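Local coordinates for envelope glycoprotein (PDB 5ZKX) that probably drives fusion of the viral and host membranes during entry, as a class III fusion glycoprotein of the baculovirus gp64 family, here in its trimeric postfusion form, at residues A[32-37]-A[202-207]; A[150-155]-A[163-168]; A[239-244]-A[253-258]; A[246-251]-A[266-271]. One frame throughout, in Å; residues are numbered along the deposited sequence.

Contact 1 of 4, residues A[32-37]-A[202-207]; sequences VTKTTV and ETKFIP
With CG anti to the backbone N (chi1 -178°) and every later torsion extended, Lys34 runs straight out from its strand alongside Glu202, whose chi1 of 61° sets CG between its own N and carbonyl carbon and points the carboxylate the same way. The pair belongs to two antiparallel neighbours, strands 26-36 and 200-210, inside the mixed sheet of this gp64-family ectodomain. The carboxylate reaches the lysine along its length: OE2 of Glu202 lies 3.4 Å from CD of Lys34 and makes a long salt bridge to its NZ at 3.9 Å. Lys204, bent at chi3, slants in from the next hydrogen-bonded pair and brings its CD to 3.7 Å from CD of Lys34. Both ammonium groups converge on Asp238, Lys34 through OD2 and Lys204 through OD1, which probably accounts for their closeness. Farther along this face Val32 turns CG2 onto Ile206, the two side chains at about a right angle. Thr33 and Thr203 form the non-hydrogen-bonded pair on the other face, where OG1 of Thr33 bonds to Glu261. Four nearly straight backbone bonds hold the ladder, two for each hydrogen-bonded pair, Val32 with Lys204 and Lys34 with Glu202; the shortest runs from Lys34 N to Glu202 O, 2.7 Å.

Contact 2 of 4, residues A[150-155]-A[163-168]; sequences LEVRLV and AVIVMP
The guanidinium of Arg153 meets Val166 at its edge, near its own plane, where CG2 of Val166 stands 4.1 Å from NE of Arg153; one of its faces carries CB of Glu151, set off toward the rim. Bends at chi2 and chi3 fold the arginine back toward Glu151, to this place, its side chain crossing that of Val166 at about a right angle. Its outer nitrogens have weak, long ion pairs with Glu415 and Glu421. On the same face of the ladder Val155 closes over Val164, with CG2 of Val155 3.6 Å from CG1 of Val164. Beneath these side chains the backbones pair as a beta hairpin of strands 153-155 and 162-166, which strand 172-174 extends into a small antiparallel sheet. Arg153 and Val164 are its hydrogen-bonded pair: Arg153 N gives to Val164 O at 3.0 Å, and Val164 N returns to Arg153 O at 2.9 Å. Arg153 O also receives a CA-H contact from Ala163. Ahead of the strand, Val152 puts CG1 anti to its backbone N (chi1 157°), which lays this methyl 3.4 Å from Val164 O and 3.7 Å from CB of Ala163. Leu150 meets Ile165 nearly at a right angle, CD2 of Leu150 lying 3.7 Å from CG2 of Ile165 and equally near its CG1. Tyr192 of strand 188-192 packs against both Leu150 and Val152.

Contact 3 of 4, residues A[239-244]-A[253-258]; sequences GDNFFE and LPDACY
Phe243 and Tyr258 lay their rings together in an offset stack, centroids 4.5 Å apart and planes only 15° from parallel. CZ of Phe243 sits over one face of the tyrosine, toward the rim, 3.6 Å from CD1 of Tyr258. The chi1 of 53° that places CG of Phe243 between its N and carbonyl carbon swings the ring across to the other segment, where CD1 of Leu253 meets CD1 of Phe243 at 3.7 Å. No backbone bond joins the two segments: strands 241-245 and 256-260 belong to the same mixed sheet but are not adjacent in it, and only their side chains meet, which is consistent with a strongly curved sheet. Asn241 approaches the hydroxyl edge of Tyr258, its amide almost perpendicular to the ring (88°). A straight but weak hydrogen bond runs from ND2 of Asn241 to OH of Tyr258, 3.3 Å long. The stronger ties of these polar ends lie beyond the segments, Tyr258 OH to Asp238 and Asn241 OD1 to Lys413. Tyr285 of the second subunit also packs against Leu253.

Contact 4 of 4, residues A[246-251]-A[266-271]; sequences PSSGFI and NLLHPG
Phe250 and Pro270 make a CH-pi contact where a short parallel bridge, Ile251 with Gly271, joins strand 250-252 to strand 271-272 at the edge of the mixed sheet. CB of Pro270 stands over the centre of the Phe250 ring, 3.3 Å from the centroid and only 5° off the normal. The phenylalanine has CG anti to its N (chi1 -164°), which runs its side chain beside the proline, both pointing the same way. Lys259 adds a cation-pi interaction with this ring. At the ring's edge, near its plane, the carbonyl O of Leu268 lies 3.3 Å from CE1 of Phe250, so that an electron-rich oxygen faces the ring's C-H rim. Apolar packing continues through Leu268: its CB is 4.0 Å from CD1 of Phe250, and its CD2 touches CB of Ser248 at 3.6 Å, bringing the loop before strand 271-272 against the turn before strand 250-252. Among backbone interactions, two CA-H contacts flank the bridge, from Pro270 CA to Phe250 O and from Ile251 CA to Gly271 O. Gly271 also bonds to Cys252. Across the two segments the single hydrogen bond is Gly271 N to Phe250 O, 2.9 Å and straight, although the donor approaches from above the carbonyl plane, 35° out of it.

From the N terminus, strand 26-36 opens contact 1, which closes 165 residues later on strand 200-210; contact 2, a local hairpin, falls wholly within that long loop. Contacts 3 and 4 come after both and cross each other, since 246-251 lies between the segments of contact 3 and 253-258 between those of contact 4. Contacts 1, 3 and 4 all reach the mixed sheet, with strand 256-260 bridging 26-36 and 250-252: Thr35 N probably bonds to Cys257 O, and Tyr258 N to Ile251 O. Contact 2, in a separate small sheet, packs against this one through Val37, which touches Ala163 and Leu154, and through a probable bond from Leu154 N to Pro254 O.

Contact 1 of 4, residues A[32-37]-A[202-207]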
loop_
_atom_site.group_PDB
_atom_site.type_symbol
_atom_site.label_atom_id
_atom_site.label_comp_id
_atom_site.label_asym_id
_atom_site.label_seq_id
_atom_site.Cartn_x
_atom_site.Cartn_y
_atom_site.Cartn_z
ATOM N N VAL A 32 26.817 12.037 -7.140
ATOM C CA VAL A 32 25.868 12.025 -8.245
ATOM C C VAL A 32 25.442 13.451 -8.566
ATOM O O VAL A 32 25.511 14.355 -7.728
ATOM C CB VAL A 32 24.619 11.164 -7.936
ATOM C CG1 VAL A 32 25.002 9.720 -7.666
ATOM C CG2 VAL A 32 23.849 11.744 -6.755
ATOM N N THR A 33 25.001 13.643 -9.804
ATOM C CA THR A 33 24.229 14.819 -10.176
ATOM C C THR A 33 22.752 14.458 -10.068
ATOM O O THR A 33 22.303 13.474 -10.667
ATOM C CB THR A 33 24.582 15.290 -11.585
ATOM O OG1 THR A 33 25.822 16.009 -11.550
ATOM C CG2 THR A 33 23.497 16.205 -12.129
ATOM N N LYS A 34 22.005 15.233 -9.292
ATOM C CA LYS A 34 20.610 14.938 -8.995
ATOM C C LYS A 34 19.730 15.972 -9.683
ATOM O O LYS A 34 19.846 17.172 -9.408
ATOM C CB LYS A 34 20.368 14.928 -7.486
ATOM C CG LYS A 34 18.948 14.591 -7.078
ATOM C CD LYS A 34 18.735 14.884 -5.606
ATOM C CE LYS A 34 17.270 14.796 -5.225
ATOM N NZ LYS A 34 17.074 15.020 -3.764
ATOM N N THR A 35 18.860 15.508 -10.576
ATOM C CA THR A 35 17.986 16.373 -11.357
ATOM C C THR A 35 16.572 16.326 -10.792
ATOM O O THR A 35 16.007 15.243 -10.620
ATOM C CB THR A 35 17.974 15.943 -12.824
ATOM O OG1 THR A 35 19.319 15.726 -13.269
ATOM C CG2 THR A 35 17.318 17.008 -13.691
ATOM N N THR A 36 16.005 17.499 -10.509
ATOM C CA THR A 36 14.644 17.605 -10.003
ATOM C C THR A 36 13.868 18.637 -10.815
ATOM O O THR A 36 14.443 19.461 -11.529
ATOM C CB THR A 36 14.612 17.983 -8.511
ATOM O OG1 THR A 36 15.344 19.196 -8.298
ATOM C CG2 THR A 36 15.220 16.875 -7.666
ATOM N N VAL A 37 12.544 18.563 -10.712
ATOM C CA VAL A 37 11.648 19.490 -11.396
ATOM C C VAL A 37 10.651 20.061 -10.397
ATOM O O VAL A 37 9.505 20.365 -10.748
ATOM C CB VAL A 37 10.931 18.803 -12.570
ATOM C CG1 VAL A 37 11.863 18.709 -13.758
ATOM C CG2 VAL A 37 10.455 17.417 -12.166
ATOM N N GLU A 202 21.635 19.413 -8.910
ATOM C CA GLU A 202 22.546 19.633 -7.800
ATOM C C GLU A 202 23.512 18.462 -7.706
ATOM O O GLU A 202 23.171 17.326 -8.049
ATOM C CB GLU A 202 21.793 19.806 -6.472
ATOM C CG GLU A 202 20.956 18.602 -6.070
ATOM C CD GLU A 202 20.416 18.708 -4.656
ATOM O OE1 GLU A 202 20.540 19.794 -4.049
ATOM O OE2 GLU A 202 19.871 17.703 -4.150
ATOM N N THR A 203 24.728 18.754 -7.259
ATOM C CA THR A 203 25.713 17.722 -6.972
ATOM C C THR A 203 25.638 17.359 -5.497
ATOM O O THR A 203 25.663 18.240 -4.633
ATOM C CB THR A 203 27.120 18.197 -7.330
ATOM O OG1 THR A 203 27.115 18.737 -8.656
ATOM C CG2 THR A 203 28.108 17.039 -7.262
ATOM N N LYS A 204 25.536 16.066 -5.211
ATOM C CA LYS A 204 25.460 15.620 -3.828
ATOM C C LYS A 204 25.957 14.185 -3.745
ATOM O O LYS A 204 26.110 13.497 -4.758
ATOM C CB LYS A 204 24.034 15.746 -3.281
ATOM C CG LYS A 204 23.038 14.778 -3.899
ATOM C CD LYS A 204 21.653 14.972 -3.314
ATOM C CE LYS A 204 21.646 14.723 -1.814
ATOM N NZ LYS A 204 20.277 14.829 -1.232
ATOM N N PHE A 205 26.226 13.751 -2.516
ATOM C CA PHE A 205 26.581 12.371 -2.212
ATOM C C PHE A 205 25.364 11.675 -1.624
ATOM O O PHE A 205 24.717 12.211 -0.719
ATOM C CB PHE A 205 27.743 12.293 -1.217
ATOM C CG PHE A 205 28.998 12.963 -1.686
ATOM C CD1 PHE A 205 29.209 14.313 -1.456
ATOM C CD2 PHE A 205 29.977 12.240 -2.347
ATOM C CE1 PHE A 205 30.368 14.930 -1.888
ATOM C CE2 PHE A 205 31.137 12.849 -2.779
ATOM C CZ PHE A 205 31.334 14.195 -2.550
ATOM N N ILE A 206 25.055 10.487 -2.131
ATOM C CA ILE A 206 23.971 9.697 -1.553
ATOM C C ILE A 206 24.568 8.449 -0.911
ATOM O O ILE A 206 25.516 7.864 -1.451
ATOM C CB ILE A 206 22.901 9.348 -2.602
ATOM C CG1 ILE A 206 23.473 8.441 -3.693
ATOM C CG2 ILE A 206 22.315 10.616 -3.211
ATOM C CD1 ILE A 206 22.421 7.789 -4.544
ATOM N N PRO A 207 24.071 8.023 0.248
ATOM C CA PRO A 207 24.611 6.815 0.881
ATOM C C PRO A 207 24.057 5.553 0.238
ATOM O O PRO A 207 22.881 5.477 -0.126
ATOM C CB PRO A 207 24.147 6.950 2.336
ATOM C CG PRO A 207 22.890 7.761 2.246
ATOM C CD PRO A 207 23.099 8.721 1.109
#

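Contact 2 of 4, residues A[150-155]-A[163-168]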
loop_
_atom_site.group_PDB
_atom_site.type_symbol
_atom_site.label_atom_id
_atom_site.label_comp_id
_atom_site.label_asym_id
_atom_site.label_seq_id
_atom_site.Cartn_x
_atom_site.Cartn_y
_atom_site.Cartn_z
ATOM N N LEU A 150 0.419 21.016 -8.879
ATOM C CA LEU A 150 0.720 19.914 -9.782
ATOM C C LEU A 150 2.145 19.430 -9.551
ATOM O O LEU A 150 3.082 20.234 -9.515
ATOM C CB LEU A 150 0.535 20.323 -11.246
ATOM C CG LEU A 150 0.806 19.190 -12.244
ATOM C CD1 LEU A 150 -0.175 18.046 -12.035
ATOM C CD2 LEU A 150 0.764 19.691 -13.679
ATOM N N GLU A 151 2.301 18.116 -9.399
ATOM C CA GLU A 151 3.604 17.488 -9.215
ATOM C C GLU A 151 4.083 16.988 -10.573
ATOM O O GLU A 151 3.486 16.074 -11.151
ATOM C CB GLU A 151 3.525 16.350 -8.199
ATOM C CG GLU A 151 4.803 16.131 -7.401
ATOM C CD GLU A 151 5.020 17.198 -6.348
ATOM O OE1 GLU A 151 4.332 17.160 -5.306
ATOM O OE2 GLU A 151 5.877 18.078 -6.564
ATOM N N VAL A 152 5.148 17.591 -11.081
ATOM C CA VAL A 152 5.705 17.248 -12.383
ATOM C C VAL A 152 6.755 16.161 -12.197
ATOM O O VAL A 152 7.529 16.183 -11.231
ATOM C CB VAL A 152 6.288 18.502 -13.065
ATOM C CG1 VAL A 152 7.342 18.132 -14.097
ATOM C CG2 VAL A 152 5.172 19.302 -13.713
ATOM N N ARG A 153 6.771 15.196 -13.114
ATOM C CA ARG A 153 7.660 14.046 -13.039
ATOM C C ARG A 153 8.720 14.118 -14.134
ATOM O O ARG A 153 8.694 14.988 -15.009
ATOM C CB ARG A 153 6.868 12.737 -13.146
ATOM C CG ARG A 153 6.295 12.221 -11.824
ATOM C CD ARG A 153 5.302 13.193 -11.235
ATOM N NE ARG A 153 4.207 12.530 -10.539
ATOM C CZ ARG A 153 4.176 12.316 -9.230
ATOM N NH1 ARG A 153 5.186 12.711 -8.467
ATOM N NH2 ARG A 153 3.131 11.710 -8.682
ATOM N N LEU A 154 9.661 13.178 -14.078
ATOM C CA LEU A 154 10.789 13.133 -14.998
ATOM C C LEU A 154 10.794 11.811 -15.754
ATOM O O LEU A 154 10.713 10.740 -15.144
ATOM C CB LEU A 154 12.111 13.319 -14.247
ATOM C CG LEU A 154 12.454 14.753 -13.832
ATOM C CD1 LEU A 154 13.420 14.765 -12.659
ATOM C CD2 LEU A 154 13.025 15.528 -15.004
ATOM N N VAL A 155 10.886 11.891 -17.082
ATOM C CA VAL A 155 11.040 10.706 -17.923
ATOM C C VAL A 155 12.304 10.863 -18.754
ATOM O O VAL A 155 13.003 11.874 -18.646
ATOM C CB VAL A 155 9.815 10.478 -18.823
ATOM C CG1 VAL A 155 8.612 10.081 -17.986
ATOM C CG2 VAL A 155 9.527 11.721 -19.648
ATOM N N ALA A 163 10.958 16.963 -18.068
ATOM C CA ALA A 163 9.809 17.227 -17.214
ATOM C C ALA A 163 8.514 16.989 -17.985
ATOM O O ALA A 163 8.365 17.456 -19.119
ATOM C CB ALA A 163 9.857 18.663 -16.693
ATOM N N VAL A 164 7.577 16.265 -17.368
ATOM C CA VAL A 164 6.310 15.920 -18.001
ATOM C C VAL A 164 5.195 15.935 -16.965
ATOM O O VAL A 164 5.429 15.853 -15.756
ATOM C CB VAL A 164 6.345 14.535 -18.687
ATOM C CG1 VAL A 164 7.266 14.551 -19.896
ATOM C CG2 VAL A 164 6.763 13.459 -17.695
ATOM N N ILE A 165 3.965 16.038 -17.460
ATOM C CA ILE A 165 2.770 15.818 -16.658
ATOM C C ILE A 165 2.203 14.460 -17.034
ATOM O O ILE A 165 2.046 14.151 -18.223
ATOM C CB ILE A 165 1.730 16.928 -16.873
ATOM C CG1 ILE A 165 2.378 18.302 -16.706
ATOM C CG2 ILE A 165 0.572 16.761 -15.894
ATOM C CD1 ILE A 165 1.635 19.422 -17.400
ATOM N N VAL A 166 1.909 13.642 -16.028
ATOM C CA VAL A 166 1.373 12.303 -16.232
ATOM C C VAL A 166 -0.141 12.363 -16.104
ATOM O O VAL A 166 -0.673 12.882 -15.114
ATOM C CB VAL A 166 1.984 11.299 -15.237
ATOM C CG1 VAL A 166 3.442 11.051 -15.576
ATOM C CG2 VAL A 166 1.867 11.810 -13.812
ATOM N N MET A 167 -0.833 11.859 -17.116
ATOM C CA MET A 167 -2.281 11.799 -17.085
ATOM C C MET A 167 -2.735 10.541 -16.354
ATOM O O MET A 167 -1.993 9.561 -16.266
ATOM C CB MET A 167 -2.839 11.822 -18.505
ATOM C CG MET A 167 -2.385 13.010 -19.338
ATOM S SD MET A 167 -3.110 14.559 -18.766
ATOM C CE MET A 167 -1.650 15.531 -18.438
ATOM N N PRO A 168 -3.946 10.553 -15.794
ATOM C CA PRO A 168 -4.446 9.338 -15.133
ATOM C C PRO A 168 -4.541 8.134 -16.057
ATOM O O PRO A 168 -4.484 6.995 -15.577
ATOM C CB PRO A 168 -5.822 9.770 -14.608
ATOM C CG PRO A 168 -5.685 11.244 -14.400
ATOM C CD PRO A 168 -4.790 11.728 -15.509
#

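Contact 3 of 4, residues A[239-244]-A[253-258]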
loop_
_atom_site.group_PDB
_atom_site.type_symbol
_atom_site.label_atom_id
_atom_site.label_comp_id
_atom_site.label_asym_id
_atom_site.label_seq_id
_atom_site.Cartn_x
_atom_site.Cartn_y
_atom_site.Cartn_z
ATOM N N GLY A 239 17.308 11.026 1.265
ATOM C CA GLY A 239 16.189 11.570 2.009
ATOM C C GLY A 239 15.181 10.473 2.278
ATOM O O GLY A 239 15.467 9.490 2.969
ATOM N N ASP A 240 13.981 10.629 1.726
ATOM C CA ASP A 240 12.935 9.626 1.848
ATOM C C ASP A 240 12.803 8.771 0.594
ATOM O O ASP A 240 11.824 8.033 0.460
ATOM C CB ASP A 240 11.600 10.295 2.178
ATOM C CG ASP A 240 11.267 11.435 1.234
ATOM O OD1 ASP A 240 12.066 11.707 0.314
ATOM O OD2 ASP A 240 10.201 12.063 1.414
ATOM N N ASN A 241 13.764 8.861 -0.323
ATOM C CA ASN A 241 13.804 8.050 -1.533
ATOM C C ASN A 241 14.747 6.873 -1.333
ATOM O O ASN A 241 15.872 7.048 -0.854
ATOM C CB ASN A 241 14.270 8.874 -2.734
ATOM C CG ASN A 241 13.213 9.833 -3.235
ATOM O OD1 ASN A 241 12.051 9.753 -2.847
ATOM N ND2 ASN A 241 13.615 10.745 -4.115
ATOM N N PHE A 242 14.298 5.682 -1.721
ATOM C CA PHE A 242 15.096 4.470 -1.606
ATOM C C PHE A 242 15.002 3.706 -2.913
ATOM O O PHE A 242 13.899 3.462 -3.412
ATOM C CB PHE A 242 14.620 3.603 -0.440
ATOM C CG PHE A 242 14.638 4.313 0.879
ATOM C CD1 PHE A 242 13.596 5.150 1.244
ATOM C CD2 PHE A 242 15.700 4.152 1.749
ATOM C CE1 PHE A 242 13.612 5.807 2.450
ATOM C CE2 PHE A 242 15.714 4.802 2.958
ATOM C CZ PHE A 242 14.671 5.639 3.305
ATOM N N PHE A 243 16.153 3.322 -3.460
ATOM C CA PHE A 243 16.185 2.807 -4.820
ATOM C C PHE A 243 17.458 2.008 -5.037
ATOM O O PHE A 243 18.482 2.253 -4.395
ATOM C CB PHE A 243 16.100 3.942 -5.846
ATOM C CG PHE A 243 17.129 5.021 -5.643
ATOM C CD1 PHE A 243 16.915 6.045 -4.733
ATOM C CD2 PHE A 243 18.309 5.016 -6.365
ATOM C CE1 PHE A 243 17.861 7.031 -4.542
ATOM C CE2 PHE A 243 19.256 6.005 -6.180
ATOM C CZ PHE A 243 19.030 7.011 -5.268
ATOM N N GLU A 244 17.374 1.059 -5.961
ATOM C CA GLU A 244 18.518 0.273 -6.399
ATOM C C GLU A 244 19.258 1.043 -7.489
ATOM O O GLU A 244 18.697 1.302 -8.559
ATOM C CB GLU A 244 18.046 -1.085 -6.913
ATOM C CG GLU A 244 19.074 -2.182 -6.899
ATOM C CD GLU A 244 18.470 -3.519 -7.277
ATOM O OE1 GLU A 244 17.508 -3.950 -6.606
ATOM O OE2 GLU A 244 18.944 -4.131 -8.256
ATOM N N LEU A 253 13.846 8.353 -11.094
ATOM C CA LEU A 253 12.629 8.127 -10.331
ATOM C C LEU A 253 11.570 9.131 -10.760
ATOM O O LEU A 253 11.852 10.059 -11.523
ATOM C CB LEU A 253 12.933 8.243 -8.838
ATOM C CG LEU A 253 14.035 7.347 -8.272
ATOM C CD1 LEU A 253 14.154 7.540 -6.768
ATOM C CD2 LEU A 253 13.773 5.894 -8.612
ATOM N N PRO A 254 10.321 8.960 -10.312
ATOM C CA PRO A 254 9.293 9.965 -10.632
ATOM C C PRO A 254 9.723 11.403 -10.390
ATOM O O PRO A 254 9.595 12.243 -11.287
ATOM C CB PRO A 254 8.137 9.553 -9.717
ATOM C CG PRO A 254 8.258 8.080 -9.630
ATOM C CD PRO A 254 9.727 7.752 -9.708
ATOM N N ASP A 255 10.250 11.704 -9.204
ATOM C CA ASP A 255 10.526 13.076 -8.807
ATOM C C ASP A 255 11.969 13.504 -9.030
ATOM O O ASP A 255 12.260 14.701 -8.927
ATOM C CB ASP A 255 10.170 13.279 -7.329
ATOM C CG ASP A 255 10.870 12.286 -6.423
ATOM O OD1 ASP A 255 11.335 11.248 -6.930
ATOM O OD2 ASP A 255 10.961 12.542 -5.206
ATOM N N ALA A 256 12.877 12.577 -9.332
ATOM C CA ALA A 256 14.282 12.941 -9.446
ATOM C C ALA A 256 15.034 11.897 -10.257
ATOM O O ALA A 256 14.648 10.727 -10.305
ATOM C CB ALA A 256 14.930 13.103 -8.066
ATOM N N CYS A 257 16.116 12.344 -10.891
ATOM C CA CYS A 257 17.046 11.480 -11.604
ATOM C C CYS A 257 18.418 11.576 -10.953
ATOM O O CYS A 257 18.835 12.654 -10.516
ATOM C CB CYS A 257 17.140 11.860 -13.083
ATOM S SG CYS A 257 15.595 11.669 -13.985
ATOM N N TYR A 258 19.111 10.441 -10.881
ATOM C CA TYR A 258 20.426 10.350 -10.257
ATOM C C TYR A 258 21.422 9.841 -11.286
ATOM O O TYR A 258 21.320 8.696 -11.738
ATOM C CB TYR A 258 20.397 9.421 -9.042
ATOM C CG TYR A 258 19.436 9.852 -7.962
ATOM C CD1 TYR A 258 18.145 9.341 -7.908
ATOM C CD2 TYR A 258 19.819 10.766 -6.993
ATOM C CE1 TYR A 258 17.263 9.733 -6.921
ATOM C CE2 TYR A 258 18.947 11.163 -6.003
ATOM C CZ TYR A 258 17.670 10.644 -5.970
ATOM O OH TYR A 258 16.797 11.036 -4.983
#

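Contact 4 of 4, residues A[246-251]-A[266-271]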
loop_
_atom_site.group_PDB
_atom_site.type_symbol
_atom_site.label_atom_id
_atom_site.label_comp_id
_atom_site.label_asym_id
_atom_site.label_seq_id
_atom_site.Cartn_x
_atom_site.Cartn_y
_atom_site.Cartn_z
ATOM N N PRO A 246 21.550 1.545 -10.562
ATOM C CA PRO A 246 21.755 0.550 -11.621
ATOM C C PRO A 246 23.206 0.354 -12.025
ATOM O O PRO A 246 24.127 0.900 -11.410
ATOM C CB PRO A 246 20.940 1.124 -12.784
ATOM C CG PRO A 246 21.067 2.597 -12.599
ATOM C CD PRO A 246 21.083 2.833 -11.103
ATOM N N SER A 247 23.399 -0.440 -13.079
ATOM C CA SER A 247 24.739 -0.766 -13.553
ATOM C C SER A 247 25.476 0.472 -14.052
ATOM O O SER A 247 26.608 0.746 -13.637
ATOM C CB SER A 247 24.642 -1.817 -14.660
ATOM O OG SER A 247 23.589 -1.501 -15.557
ATOM N N SER A 248 24.848 1.234 -14.942
ATOM C CA SER A 248 25.507 2.333 -15.634
ATOM C C SER A 248 25.516 3.637 -14.841
ATOM O O SER A 248 25.945 4.664 -15.376
ATOM C CB SER A 248 24.840 2.558 -16.989
ATOM O OG SER A 248 23.430 2.463 -16.869
ATOM N N GLY A 249 25.063 3.625 -13.591
ATOM C CA GLY A 249 25.081 4.828 -12.783
ATOM C C GLY A 249 24.206 5.940 -13.326
ATOM O O GLY A 249 24.628 7.100 -13.393
ATOM N N PHE A 250 22.987 5.594 -13.729
ATOM C CA PHE A 250 22.023 6.574 -14.220
ATOM C C PHE A 250 20.636 5.981 -14.044
ATOM O O PHE A 250 20.326 4.950 -14.648
ATOM C CB PHE A 250 22.290 6.920 -15.686
ATOM C CG PHE A 250 21.599 8.171 -16.157
ATOM C CD1 PHE A 250 21.592 8.506 -17.499
ATOM C CD2 PHE A 250 20.960 9.010 -15.261
ATOM C CE1 PHE A 250 20.959 9.653 -17.946
ATOM C CE2 PHE A 250 20.323 10.163 -15.697
ATOM C CZ PHE A 250 20.324 10.484 -17.043
ATOM N N ILE A 251 19.811 6.615 -13.212
ATOM C CA ILE A 251 18.460 6.133 -12.953
ATOM C C ILE A 251 17.555 7.336 -12.740
ATOM O O ILE A 251 17.974 8.365 -12.201
ATOM C CB ILE A 251 18.413 5.169 -11.740
ATOM C CG1 ILE A 251 17.024 4.539 -11.601
ATOM C CG2 ILE A 251 18.824 5.884 -10.454
ATOM C CD1 ILE A 251 16.874 3.639 -10.394
ATOM N N ASN A 266 29.241 10.934 -20.293
ATOM C CA ASN A 266 28.771 9.855 -21.150
ATOM C C ASN A 266 27.282 10.013 -21.428
ATOM O O ASN A 266 26.520 10.462 -20.566
ATOM C CB ASN A 266 29.038 8.492 -20.507
ATOM C CG ASN A 266 30.518 8.192 -20.368
ATOM O OD1 ASN A 266 31.011 7.935 -19.273
ATOM N ND2 ASN A 266 31.234 8.223 -21.484
ATOM N N LEU A 267 26.875 9.643 -22.641
ATOM C CA LEU A 267 25.470 9.665 -23.039
ATOM C C LEU A 267 24.868 8.291 -22.772
ATOM O O LEU A 267 25.254 7.302 -23.402
ATOM C CB LEU A 267 25.327 10.043 -24.511
ATOM C CG LEU A 267 25.751 11.454 -24.915
ATOM C CD1 LEU A 267 25.924 11.542 -26.424
ATOM C CD2 LEU A 267 24.737 12.473 -24.427
ATOM N N LEU A 268 23.916 8.227 -21.844
ATOM C CA LEU A 268 23.309 6.963 -21.456
ATOM C C LEU A 268 21.807 7.134 -21.320
ATOM O O LEU A 268 21.332 8.172 -20.851
ATOM C CB LEU A 268 23.873 6.446 -20.124
ATOM C CG LEU A 268 25.386 6.463 -19.901
ATOM C CD1 LEU A 268 25.767 7.577 -18.943
ATOM C CD2 LEU A 268 25.857 5.117 -19.375
ATOM N N HIS A 269 21.067 6.118 -21.732
ATOM C CA HIS A 269 19.667 6.023 -21.347
ATOM C C HIS A 269 19.602 5.672 -19.866
ATOM O O HIS A 269 20.195 4.666 -19.456
ATOM C CB HIS A 269 18.941 4.965 -22.178
ATOM C CG HIS A 269 18.911 5.263 -23.645
ATOM N ND1 HIS A 269 19.230 6.500 -24.160
ATOM C CD2 HIS A 269 18.592 4.484 -24.705
ATOM C CE1 HIS A 269 19.112 6.470 -25.476
ATOM N NE2 HIS A 269 18.727 5.259 -25.831
ATOM N N PRO A 270 18.928 6.459 -19.033
ATOM C CA PRO A 270 18.836 6.111 -17.614
ATOM C C PRO A 270 17.857 4.973 -17.390
ATOM O O PRO A 270 17.031 4.644 -18.242
ATOM C CB PRO A 270 18.331 7.402 -16.966
ATOM C CG PRO A 270 17.531 8.040 -18.027
ATOM C CD PRO A 270 18.208 7.708 -19.334
ATOM N N GLY A 271 17.971 4.362 -16.216
ATOM C CA GLY A 271 16.957 3.432 -15.770
ATOM C C GLY A 271 15.660 4.181 -15.562
ATOM O O GLY A 271 15.654 5.270 -14.982
#